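Local coordinates for E3 SUMO-protein ligase SIZ1 (Saccharomyces cerevisiae, PDB 3I2D) that acts as an E3 ligase that promotes attachment of the modifier SUMO to septins and PCNA, at residues M85-C96 with L186-L197. Sequence-based numbering, arbitrary orientation.
Sequences MNVEVTGGRGMC and LIYAFTTKEYKL
Tyr188 carries its CG between backbone N and carbonyl carbon (chi1 53°), which lays the phenol across Gly94 toward Val87, while Val87, with CG1 opposite its own N (chi1 170°), sends that methyl to meet it. CG1 sits 3.5 Å from the centroid of the Tyr188 ring, a CH-pi contact over the face; Gly94 covers the opposite face, where a CB would probably run into the ring, so a glycine suits the place. The branched Val87 also turns CG2 to Leu197 CD1 (3.6 Å) in its own sheet and to Leu186 CD2 in the other, helping pack the two antiparallel sheets of the PINIT domain together. Both chains turn from one sheet into the other here, so 85-87 pairs with 195-197 and 93-96 with 186-189. Tyr188 OH accepts a nearly straight bond from Glu88 N (3.1 Å, 171°), tying the ring to the chain just past strand 85-87. A phenylalanine in its place would probably keep the packing against Val87 but leave Glu88 N without this acceptor. Threonine suits the corner because its hydroxyl can both give and take: Thr191 OG1 donates to Glu88 O and accepts from Thr90 N (3.2 Å), while Thr90 OG1 receives Gly92 N in an ST turn. On the more exposed face, Lys196 NZ donates to Asn86 OD1 (3.0 Å), a fitting polar pair. The chemistry implies an apolar seam between the sheets, with hydroxyls bonding backbone groups of 88-92, where regular pairing lapses.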
loop_
_atom_site.group_PDB
_atom_site.type_symbol
_atom_site.label_atom_id
_atom_site.label_comp_id
_atom_site.label_asym_id
_atom_site.label_seq_id
_atom_site.Cartn_x
_atom_site.Cartn_y
_atom_site.Cartn_z
ATOM N N MET A 85 16.874 -2.886 16.886
ATOM C CA MET A 85 16.817 -2.465 18.278
ATOM C C MET A 85 15.592 -3.020 19.004
ATOM O O MET A 85 14.652 -3.532 18.390
ATOM C CB MET A 85 16.815 -0.936 18.332
ATOM C CG MET A 85 17.823 -0.320 17.373
ATOM S SD MET A 85 17.682 1.467 17.165
ATOM C CE MET A 85 16.164 1.625 16.238
ATOM N N ASN A 86 15.616 -2.926 20.323
ATOM C CA ASN A 86 14.509 -3.395 21.134
ATOM C C ASN A 86 14.084 -2.252 22.028
ATOM O O ASN A 86 14.923 -1.485 22.509
ATOM C CB ASN A 86 14.945 -4.578 21.989
ATOM C CG ASN A 86 15.353 -5.768 21.155
ATOM O OD1 ASN A 86 14.512 -6.576 20.752
ATOM N ND2 ASN A 86 16.651 -5.878 20.873
ATOM N N VAL A 87 12.775 -2.119 22.207
ATOM C CA VAL A 87 12.198 -1.102 23.062
ATOM C C VAL A 87 11.712 -1.869 24.279
ATOM O O VAL A 87 10.949 -2.833 24.160
ATOM C CB VAL A 87 11.019 -0.394 22.371
ATOM C CG1 VAL A 87 10.284 0.496 23.363
ATOM C CG2 VAL A 87 11.532 0.447 21.222
ATOM N N GLU A 88 12.168 -1.455 25.452
ATOM C CA GLU A 88 11.791 -2.128 26.690
ATOM C C GLU A 88 10.604 -1.497 27.402
ATOM O O GLU A 88 10.159 -0.399 27.061
ATOM C CB GLU A 88 12.982 -2.151 27.648
ATOM C CG GLU A 88 14.033 -3.207 27.340
ATOM C CD GLU A 88 15.249 -3.097 28.253
ATOM O OE1 GLU A 88 16.018 -4.084 28.343
ATOM O OE2 GLU A 88 15.439 -2.021 28.873
ATOM N N VAL A 89 10.098 -2.213 28.398
ATOM C CA VAL A 89 8.993 -1.744 29.214
ATOM C C VAL A 89 9.620 -0.900 30.313
ATOM O O VAL A 89 10.439 -1.395 31.085
ATOM C CB VAL A 89 8.262 -2.921 29.820
ATOM C CG1 VAL A 89 7.118 -2.435 30.687
ATOM C CG2 VAL A 89 7.738 -3.805 28.704
ATOM N N THR A 90 9.244 0.372 30.377
ATOM C CA THR A 90 9.814 1.300 31.355
ATOM C C THR A 90 8.750 2.304 31.739
ATOM O O THR A 90 7.924 2.663 30.910
ATOM C CB THR A 90 11.038 2.070 30.751
ATOM O OG1 THR A 90 11.499 3.067 31.670
ATOM C CG2 THR A 90 10.649 2.765 29.464
ATOM N N GLY A 91 8.761 2.753 32.990
ATOM C CA GLY A 91 7.764 3.717 33.435
ATOM C C GLY A 91 8.282 5.127 33.246
ATOM O O GLY A 91 7.597 6.129 33.482
ATOM N N GLY A 92 9.533 5.186 32.820
ATOM C CA GLY A 92 10.163 6.454 32.563
ATOM C C GLY A 92 10.622 6.493 31.125
ATOM O O GLY A 92 10.017 5.883 30.238
ATOM N N ARG A 93 11.709 7.220 30.913
ATOM C CA ARG A 93 12.313 7.395 29.614
ATOM C C ARG A 93 13.258 6.225 29.364
ATOM O O ARG A 93 13.745 5.580 30.302
ATOM C CB ARG A 93 13.065 8.723 29.610
ATOM C CG ARG A 93 13.672 9.155 28.297
ATOM C CD ARG A 93 14.035 10.641 28.394
ATOM N NE ARG A 93 14.896 11.112 27.313
ATOM C CZ ARG A 93 16.164 10.743 27.151
ATOM N NH1 ARG A 93 16.727 9.893 28.000
ATOM N NH2 ARG A 93 16.872 11.225 26.139
ATOM N N GLY A 94 13.488 5.933 28.094
ATOM C CA GLY A 94 14.388 4.860 27.738
ATOM C C GLY A 94 14.792 5.120 26.310
ATOM O O GLY A 94 14.194 5.971 25.662
ATOM N N MET A 95 15.797 4.422 25.806
ATOM C CA MET A 95 16.190 4.637 24.433
ATOM C C MET A 95 17.015 3.500 23.897
ATOM O O MET A 95 17.620 2.744 24.654
ATOM C CB MET A 95 16.985 5.930 24.289
ATOM C CG MET A 95 18.340 5.895 24.929
ATOM S SD MET A 95 19.243 7.397 24.536
ATOM C CE MET A 95 18.649 8.543 25.845
ATOM N N CYS A 96 17.006 3.370 22.579
ATOM C CA CYS A 96 17.796 2.356 21.930
ATOM C C CYS A 96 18.506 3.044 20.786
ATOM O O CYS A 96 17.976 3.957 20.154
ATOM C CB CYS A 96 16.935 1.194 21.441
ATOM S SG CYS A 96 15.492 1.683 20.555
ATOM N N LEU A 186 16.390 6.017 19.052
ATOM C CA LEU A 186 14.961 6.130 19.328
ATOM C C LEU A 186 14.767 6.372 20.818
ATOM O O LEU A 186 15.168 5.565 21.653
ATOM C CB LEU A 186 14.205 4.856 18.948
ATOM C CG LEU A 186 12.712 4.897 19.306
ATOM C CD1 LEU A 186 11.942 5.769 18.319
ATOM C CD2 LEU A 186 12.158 3.487 19.282
ATOM N N ILE A 187 14.158 7.494 21.146
ATOM C CA ILE A 187 13.893 7.827 22.525
ATOM C C ILE A 187 12.409 7.605 22.768
ATOM O O ILE A 187 11.571 8.184 22.080
ATOM C CB ILE A 187 14.212 9.292 22.804
ATOM C CG1 ILE A 187 15.697 9.550 22.546
ATOM C CG2 ILE A 187 13.833 9.642 24.232
ATOM C CD1 ILE A 187 16.099 10.966 22.820
ATOM N N TYR A 188 12.081 6.754 23.734
ATOM C CA TYR A 188 10.690 6.487 24.064
ATOM C C TYR A 188 10.435 6.705 25.545
ATOM O O TYR A 188 11.364 6.966 26.319
ATOM C CB TYR A 188 10.336 5.061 23.675
ATOM C CG TYR A 188 11.268 4.027 24.244
ATOM C CD1 TYR A 188 10.953 3.342 25.411
ATOM C CD2 TYR A 188 12.467 3.726 23.603
ATOM C CE1 TYR A 188 11.820 2.367 25.929
ATOM C CE2 TYR A 188 13.334 2.760 24.106
ATOM C CZ TYR A 188 13.008 2.083 25.271
ATOM O OH TYR A 188 13.875 1.145 25.781
ATOM N N ALA A 189 9.173 6.589 25.941
ATOM C CA ALA A 189 8.793 6.787 27.336
ATOM C C ALA A 189 7.453 6.162 27.671
ATOM O O ALA A 189 6.553 6.148 26.849
ATOM C CB ALA A 189 8.735 8.275 27.648
ATOM N N PHE A 190 7.321 5.650 28.889
ATOM C CA PHE A 190 6.051 5.076 29.343
ATOM C C PHE A 190 5.542 3.975 28.440
ATOM O O PHE A 190 4.451 4.073 27.866
ATOM C CB PHE A 190 4.998 6.177 29.426
ATOM C CG PHE A 190 5.556 7.491 29.852
ATOM C CD1 PHE A 190 5.255 8.648 29.144
ATOM C CD2 PHE A 190 6.394 7.574 30.957
ATOM C CE1 PHE A 190 5.778 9.871 29.527
ATOM C CE2 PHE A 190 6.926 8.793 31.352
ATOM C CZ PHE A 190 6.616 9.948 30.636
ATOM N N THR A 191 6.331 2.922 28.323
ATOM C CA THR A 191 5.937 1.806 27.497
ATOM C C THR A 191 5.451 0.635 28.358
ATOM O O THR A 191 6.088 0.277 29.345
ATOM C CB THR A 191 7.111 1.362 26.626
ATOM O OG1 THR A 191 8.255 1.105 27.457
ATOM C CG2 THR A 191 7.447 2.447 25.631
ATOM N N THR A 192 4.314 0.058 27.983
ATOM C CA THR A 192 3.744 -1.087 28.697
ATOM C C THR A 192 4.014 -2.387 27.942
ATOM O O THR A 192 3.768 -3.469 28.455
ATOM C CB THR A 192 2.217 -0.971 28.857
ATOM O OG1 THR A 192 1.603 -0.913 27.559
ATOM C CG2 THR A 192 1.851 0.263 29.669
ATOM N N LYS A 193 4.516 -2.278 26.718
ATOM C CA LYS A 193 4.800 -3.450 25.909
ATOM C C LYS A 193 6.183 -3.310 25.287
ATOM O O LYS A 193 6.718 -2.212 25.242
ATOM C CB LYS A 193 3.729 -3.569 24.821
ATOM C CG LYS A 193 2.356 -3.210 25.336
ATOM C CD LYS A 193 1.228 -3.896 24.575
ATOM C CE LYS A 193 1.292 -5.418 24.667
ATOM N NZ LYS A 193 0.201 -6.030 23.838
ATOM N N GLU A 194 6.768 -4.420 24.837
ATOM C CA GLU A 194 8.076 -4.382 24.186
ATOM C C GLU A 194 7.902 -4.237 22.679
ATOM O O GLU A 194 6.925 -4.719 22.116
ATOM C CB GLU A 194 8.873 -5.647 24.470
ATOM C CG GLU A 194 9.655 -5.603 25.759
ATOM C CD GLU A 194 10.645 -6.743 25.872
ATOM O OE1 GLU A 194 10.204 -7.914 25.784
ATOM O OE2 GLU A 194 11.856 -6.465 26.043
ATOM N N TYR A 195 8.847 -3.564 22.029
ATOM C CA TYR A 195 8.781 -3.377 20.587
ATOM C C TYR A 195 10.128 -3.721 19.959
ATOM O O TYR A 195 11.164 -3.637 20.603
ATOM C CB TYR A 195 8.453 -1.927 20.225
ATOM C CG TYR A 195 7.157 -1.374 20.772
ATOM C CD1 TYR A 195 7.008 -1.091 22.134
ATOM C CD2 TYR A 195 6.101 -1.078 19.916
ATOM C CE1 TYR A 195 5.835 -0.518 22.622
ATOM C CE2 TYR A 195 4.937 -0.511 20.387
ATOM C CZ TYR A 195 4.807 -0.232 21.736
ATOM O OH TYR A 195 3.643 0.337 22.180
ATOM N N LYS A 196 10.119 -4.097 18.692
ATOM C CA LYS A 196 11.366 -4.421 18.026
ATOM C C LYS A 196 11.400 -3.621 16.728
ATOM O O LYS A 196 10.404 -3.556 16.007
ATOM C CB LYS A 196 11.447 -5.929 17.753
ATOM C CG LYS A 196 12.848 -6.435 17.484
ATOM C CD LYS A 196 12.875 -7.953 17.428
ATOM C CE LYS A 196 14.285 -8.505 17.180
ATOM N NZ LYS A 196 15.253 -8.193 18.278
ATOM N N LEU A 197 12.531 -2.986 16.445
ATOM C CA LEU A 197 12.655 -2.201 15.231
ATOM C C LEU A 197 13.584 -2.883 14.245
ATOM O O LEU A 197 14.460 -3.643 14.641
ATOM C CB LEU A 197 13.169 -0.802 15.554
ATOM C CG LEU A 197 12.213 0.069 16.373
ATOM C CD1 LEU A 197 12.069 -0.477 17.795
ATOM C CD2 LEU A 197 12.758 1.475 16.418
HETATM O O HOH W 1 11.241 -4.867 28.757
#